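Transferrin (Manduca sexta, PDB 6WB6) binds a single ferric ion together with a carbonate anion and transports iron as a secreted insect transferrin. Local coordinates at residues I67-R79 with L276-R290. Residues are numbered along the deposited sequence; the frame is centred on the assembly and turned at random.
Sequences IPNQDFVVFQEYR and LIGHNDVLAKLAPLR
Phe-75 packs its ring against Leu-276 and Gly-278 of strand 275-279 and against Leu-286 and Leu-289 of helix 286-300. Its CG sits between the backbone N and the carbonyl carbon (chi1 65°), which carries the ring across to the neighbouring strand, against Leu-276 to Gly-278. There Val-282 CG1 lies over one face and the carbonyl O of Leu-276 over the opposite one, while the backbone N of Gly-278 meets the edge in plane, 3.6 Å from Phe-75 CE2. Leu-286 CD1 approaches Phe-75 CD1 to 3.3 Å, and Leu-289, crossing the ring at about a right angle, brings CD2 to CZ. Because Gly-278 has no side chain, the ring can press directly on its backbone.

Phe-75 belongs to a beta bulge. On one side of it Val-73 and Gly-278 form an antiparallel hydrogen-bonded pair (Val-73 N to Gly-278 O, 2.7 Å); on the other Leu-276 N bonds Gln-76 O at 2.9 Å. The Phe-75 carbonyl is instead gripped side-on by Arg-290, whose NE (3.2 Å) and NH2 (3.1 Å) both reach Phe-75 O close to the guanidinium plane. Replacing Arg-290 with an alanine is likely to leave that carbonyl without these two donors and to bare the amide of Gln-76, whose NE2 rests on Arg-290 CG and bonds Asp-323 while its OE1 is buried without a partner.

On the face of the sheet bearing Val-74, Ile-277 extends CD1 to Phe-72 CB at 3.6 Å, and Leu-43 of helix 39-47 packs on Ile-277. Val-73, on the other face, meets Leu-283 CD1 through CG1.

Strands 72-79 and 275-279 are the central pair of a four-stranded antiparallel sheet in the first transferrin-like half. Apolar side chains thus join sheet to helix, while the arginine supplies a bulged carbonyl with two donors where strand 276-279 gives none.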
loop_
_atom_site.group_PDB
_atom_site.type_symbol
_atom_site.label_atom_id
_atom_site.label_comp_id
_atom_site.label_asym_id
_atom_site.label_seq_id
_atom_site.Cartn_x
_atom_site.Cartn_y
_atom_site.Cartn_z
ATOM N N ILE A 67 1.692 3.992 -22.784
ATOM C CA ILE A 67 0.962 5.225 -23.070
ATOM C C ILE A 67 0.616 5.248 -24.550
ATOM O O ILE A 67 1.481 4.963 -25.391
ATOM C CB ILE A 67 1.784 6.449 -22.657
ATOM C CG1 ILE A 67 1.859 6.516 -21.131
ATOM C CG2 ILE A 67 1.150 7.736 -23.174
ATOM C CD1 ILE A 67 2.708 7.636 -20.621
ATOM N N PRO A 68 -0.624 5.546 -24.923
ATOM C CA PRO A 68 -0.976 5.499 -26.344
ATOM C C PRO A 68 -0.048 6.401 -27.144
ATOM O O PRO A 68 0.192 7.550 -26.775
ATOM C CB PRO A 68 -2.425 5.997 -26.370
ATOM C CG PRO A 68 -2.918 5.847 -24.965
ATOM C CD PRO A 68 -1.721 6.077 -24.100
ATOM N N ASN A 69 0.512 5.845 -28.216
ATOM C CA ASN A 69 1.384 6.542 -29.151
ATOM C C ASN A 69 2.717 6.941 -28.540
ATOM O O ASN A 69 3.383 7.828 -29.065
ATOM C CB ASN A 69 0.716 7.797 -29.731
ATOM C CG ASN A 69 -0.550 7.474 -30.481
ATOM O OD1 ASN A 69 -1.650 7.831 -30.051
ATOM N ND2 ASN A 69 -0.407 6.768 -31.596
ATOM N N GLN A 70 3.148 6.305 -27.457
ATOM C CA GLN A 70 4.334 6.802 -26.767
ATOM C C GLN A 70 5.561 6.707 -27.672
ATOM O O GLN A 70 5.643 5.864 -28.561
ATOM C CB GLN A 70 4.556 6.055 -25.442
ATOM C CG GLN A 70 4.681 4.553 -25.549
ATOM C CD GLN A 70 6.048 4.103 -26.040
ATOM O OE1 GLN A 70 7.058 4.811 -25.901
ATOM N NE2 GLN A 70 6.082 2.924 -26.641
ATOM N N ASP A 71 6.498 7.639 -27.476
ATOM C CA ASP A 71 7.783 7.618 -28.157
ATOM C C ASP A 71 8.912 7.851 -27.145
ATOM O O ASP A 71 9.917 8.515 -27.427
ATOM C CB ASP A 71 7.807 8.613 -29.331
ATOM C CG ASP A 71 7.701 10.080 -28.909
ATOM O OD1 ASP A 71 7.481 10.384 -27.725
ATOM O OD2 ASP A 71 7.831 10.946 -29.807
ATOM N N PHE A 72 8.755 7.269 -25.952
ATOM C CA PHE A 72 9.769 7.332 -24.909
ATOM C C PHE A 72 11.074 6.718 -25.378
ATOM O O PHE A 72 11.116 5.906 -26.305
ATOM C CB PHE A 72 9.321 6.588 -23.657
ATOM C CG PHE A 72 8.188 7.229 -22.952
ATOM C CD1 PHE A 72 8.381 8.389 -22.241
ATOM C CD2 PHE A 72 6.945 6.657 -22.957
ATOM C CE1 PHE A 72 7.358 8.980 -21.565
ATOM C CE2 PHE A 72 5.904 7.256 -22.294
ATOM C CZ PHE A 72 6.117 8.426 -21.589
ATOM N N VAL A 73 12.151 7.094 -24.695
ATOM C CA VAL A 73 13.457 6.490 -24.920
ATOM C C VAL A 73 14.166 6.427 -23.582
ATOM O O VAL A 73 14.264 7.437 -22.881
ATOM C CB VAL A 73 14.297 7.288 -25.937
ATOM C CG1 VAL A 73 14.515 8.728 -25.450
ATOM C CG2 VAL A 73 15.629 6.608 -26.163
ATOM N N VAL A 74 14.612 5.238 -23.198
ATOM C CA VAL A 74 15.503 5.108 -22.051
ATOM C C VAL A 74 16.903 5.465 -22.526
ATOM O O VAL A 74 17.538 4.681 -23.225
ATOM C CB VAL A 74 15.459 3.702 -21.448
ATOM C CG1 VAL A 74 16.521 3.572 -20.354
ATOM C CG2 VAL A 74 14.047 3.431 -20.890
ATOM N N PHE A 75 17.385 6.652 -22.139
ATOM C CA PHE A 75 18.673 7.151 -22.604
ATOM C C PHE A 75 19.732 7.155 -21.514
ATOM O O PHE A 75 20.854 7.592 -21.768
ATOM C CB PHE A 75 18.521 8.571 -23.183
ATOM C CG PHE A 75 18.120 9.596 -22.164
ATOM C CD1 PHE A 75 19.072 10.280 -21.438
ATOM C CD2 PHE A 75 16.778 9.869 -21.927
ATOM C CE1 PHE A 75 18.710 11.213 -20.509
ATOM C CE2 PHE A 75 16.408 10.801 -20.980
ATOM C CZ PHE A 75 17.382 11.477 -20.277
ATOM N N GLN A 76 19.405 6.704 -20.309
ATOM C CA GLN A 76 20.353 6.737 -19.204
ATOM C C GLN A 76 20.094 5.591 -18.242
ATOM O O GLN A 76 18.947 5.372 -17.830
ATOM C CB GLN A 76 20.257 8.067 -18.452
ATOM C CG GLN A 76 21.480 8.381 -17.631
ATOM C CD GLN A 76 22.438 9.212 -18.412
ATOM O OE1 GLN A 76 22.676 10.374 -18.084
ATOM N NE2 GLN A 76 22.976 8.638 -19.480
ATOM N N GLU A 77 21.158 4.882 -17.871
ATOM C CA GLU A 77 21.094 3.827 -16.865
ATOM C C GLU A 77 21.837 4.263 -15.612
ATOM O O GLU A 77 22.946 4.805 -15.688
ATOM C CB GLU A 77 21.701 2.516 -17.378
ATOM C CG GLU A 77 20.844 1.780 -18.369
ATOM C CD GLU A 77 21.553 0.584 -18.957
ATOM O OE1 GLU A 77 21.362 0.317 -20.150
ATOM O OE2 GLU A 77 22.322 -0.076 -18.230
ATOM N N TYR A 78 21.215 4.035 -14.471
ATOM C CA TYR A 78 21.863 4.160 -13.171
ATOM C C TYR A 78 22.413 2.800 -12.747
ATOM O O TYR A 78 21.654 1.833 -12.596
ATOM C CB TYR A 78 20.868 4.667 -12.130
ATOM C CG TYR A 78 20.381 6.089 -12.326
ATOM C CD1 TYR A 78 21.036 6.961 -13.196
ATOM C CD2 TYR A 78 19.267 6.556 -11.640
ATOM C CE1 TYR A 78 20.597 8.261 -13.365
ATOM C CE2 TYR A 78 18.821 7.860 -11.797
ATOM C CZ TYR A 78 19.483 8.704 -12.666
ATOM O OH TYR A 78 19.055 10.003 -12.836
ATOM N N ARG A 79 23.723 2.725 -12.548
ATOM C CA ARG A 79 24.396 1.479 -12.232
ATOM C C ARG A 79 25.142 1.635 -10.908
ATOM O O ARG A 79 25.079 2.676 -10.262
ATOM C CB ARG A 79 25.331 1.089 -13.377
ATOM C CG ARG A 79 24.617 1.026 -14.714
ATOM C CD ARG A 79 25.551 0.582 -15.808
ATOM N NE ARG A 79 24.844 0.198 -17.022
ATOM C CZ ARG A 79 25.464 -0.166 -18.138
ATOM N NH1 ARG A 79 26.787 -0.193 -18.193
ATOM N NH2 ARG A 79 24.777 -0.513 -19.190
ATOM N N LEU A 276 16.870 7.014 -16.545
ATOM C CA LEU A 276 16.087 8.169 -16.965
ATOM C C LEU A 276 15.393 7.841 -18.273
ATOM O O LEU A 276 15.982 7.212 -19.158
ATOM C CB LEU A 276 16.948 9.417 -17.168
ATOM C CG LEU A 276 17.870 9.834 -16.030
ATOM C CD1 LEU A 276 18.887 10.865 -16.550
ATOM C CD2 LEU A 276 17.014 10.374 -14.888
ATOM N N ILE A 277 14.150 8.276 -18.381
ATOM C CA ILE A 277 13.350 8.119 -19.582
ATOM C C ILE A 277 13.009 9.520 -20.084
ATOM O O ILE A 277 12.807 10.441 -19.287
ATOM C CB ILE A 277 12.091 7.275 -19.269
ATOM C CG1 ILE A 277 11.561 6.553 -20.522
ATOM C CG2 ILE A 277 11.038 8.140 -18.612
ATOM C CD1 ILE A 277 10.265 5.735 -20.285
ATOM N N GLY A 278 12.981 9.694 -21.400
ATOM C CA GLY A 278 12.552 10.954 -21.973
ATOM C C GLY A 278 11.858 10.741 -23.300
ATOM O O GLY A 278 11.865 9.645 -23.866
ATOM N N HIS A 279 11.234 11.809 -23.796
ATOM C CA HIS A 279 10.606 11.700 -25.093
ATOM C C HIS A 279 11.663 11.671 -26.184
ATOM O O HIS A 279 12.825 12.026 -25.980
ATOM C CB HIS A 279 9.623 12.833 -25.333
ATOM C CG HIS A 279 10.217 14.196 -25.196
ATOM N ND1 HIS A 279 11.043 14.748 -26.146
ATOM C CD2 HIS A 279 10.091 15.122 -24.219
ATOM C CE1 HIS A 279 11.412 15.956 -25.754
ATOM N NE2 HIS A 279 10.847 16.207 -24.588
ATOM N N ASN A 280 11.242 11.218 -27.356
ATOM C CA ASN A 280 12.184 10.938 -28.428
ATOM C C ASN A 280 12.904 12.203 -28.885
ATOM O O ASN A 280 14.041 12.126 -29.367
ATOM C CB ASN A 280 11.440 10.273 -29.586
ATOM C CG ASN A 280 12.355 9.785 -30.661
ATOM O OD1 ASN A 280 13.192 8.912 -30.429
ATOM N ND2 ASN A 280 12.193 10.326 -31.867
ATOM N N ASP A 281 12.283 13.375 -28.722
ATOM C CA ASP A 281 12.963 14.607 -29.120
ATOM C C ASP A 281 14.126 14.965 -28.199
ATOM O O ASP A 281 14.781 15.984 -28.433
ATOM C CB ASP A 281 12.004 15.789 -29.144
ATOM C CG ASP A 281 10.726 15.523 -29.932
ATOM O OD1 ASP A 281 10.752 14.754 -30.912
ATOM O OD2 ASP A 281 9.683 16.108 -29.557
ATOM N N VAL A 282 14.365 14.197 -27.133
ATOM C CA VAL A 282 15.557 14.420 -26.320
ATOM C C VAL A 282 16.791 13.923 -27.050
ATOM O O VAL A 282 17.899 14.413 -26.812
ATOM C CB VAL A 282 15.428 13.741 -24.944
ATOM C CG1 VAL A 282 16.754 13.711 -24.236
ATOM C CG2 VAL A 282 14.415 14.476 -24.079
ATOM N N LEU A 283 16.637 12.925 -27.914
ATOM C CA LEU A 283 17.762 12.489 -28.722
ATOM C C LEU A 283 18.267 13.664 -29.553
ATOM O O LEU A 283 17.576 14.668 -29.741
ATOM C CB LEU A 283 17.355 11.321 -29.616
ATOM C CG LEU A 283 17.499 9.938 -28.981
ATOM C CD1 LEU A 283 16.887 9.914 -27.607
ATOM C CD2 LEU A 283 16.866 8.897 -29.869
ATOM N N ALA A 284 19.497 13.542 -30.024
ATOM C CA ALA A 284 20.174 14.634 -30.714
ATOM C C ALA A 284 20.587 15.699 -29.705
ATOM O O ALA A 284 21.741 16.145 -29.708
ATOM C CB ALA A 284 19.293 15.230 -31.817
ATOM N N LYS A 285 19.662 16.108 -28.831
ATOM C CA LYS A 285 19.996 16.969 -27.704
ATOM C C LYS A 285 20.499 16.155 -26.508
ATOM O O LYS A 285 20.292 16.539 -25.356
ATOM C CB LYS A 285 18.774 17.805 -27.311
ATOM N N LEU A 286 21.177 15.040 -26.754
ATOM C CA LEU A 286 21.320 14.012 -25.733
ATOM C C LEU A 286 22.641 14.075 -24.965
ATOM O O LEU A 286 22.643 13.892 -23.747
ATOM C CB LEU A 286 21.157 12.640 -26.387
ATOM C CG LEU A 286 21.069 11.395 -25.503
ATOM C CD1 LEU A 286 20.291 11.643 -24.229
ATOM C CD2 LEU A 286 20.412 10.282 -26.309
ATOM N N ALA A 287 23.767 14.323 -25.631
ATOM C CA ALA A 287 25.044 14.332 -24.917
ATOM C C ALA A 287 25.112 15.390 -23.819
ATOM O O ALA A 287 25.577 15.068 -22.712
ATOM C CB ALA A 287 26.193 14.514 -25.920
ATOM N N PRO A 288 24.687 16.640 -24.032
ATOM C CA PRO A 288 24.863 17.645 -22.962
ATOM C C PRO A 288 24.103 17.307 -21.690
ATOM O O PRO A 288 24.610 17.516 -20.579
ATOM C CB PRO A 288 24.345 18.941 -23.595
ATOM C CG PRO A 288 24.125 18.640 -25.052
ATOM C CD PRO A 288 23.936 17.165 -25.182
ATOM N N LEU A 289 22.877 16.794 -21.825
ATOM C CA LEU A 289 22.122 16.373 -20.655
ATOM C C LEU A 289 22.846 15.269 -19.892
ATOM O O LEU A 289 22.893 15.284 -18.658
ATOM C CB LEU A 289 20.733 15.894 -21.083
ATOM C CG LEU A 289 19.800 15.481 -19.956
ATOM C CD1 LEU A 289 19.614 16.617 -18.976
ATOM C CD2 LEU A 289 18.466 15.002 -20.519
ATOM N N ARG A 290 23.376 14.278 -20.609
ATOM C CA ARG A 290 23.991 13.130 -19.943
ATOM C C ARG A 290 25.182 13.565 -19.101
ATOM O O ARG A 290 25.440 13.016 -18.015
ATOM C CB ARG A 290 24.437 12.109 -20.981
ATOM C CG ARG A 290 23.306 11.376 -21.701
ATOM C CD ARG A 290 23.834 10.637 -22.939
ATOM N NE ARG A 290 23.180 9.348 -23.149
ATOM C CZ ARG A 290 23.226 8.659 -24.284
ATOM N NH1 ARG A 290 23.883 9.139 -25.331
ATOM N NH2 ARG A 290 22.600 7.488 -24.377
#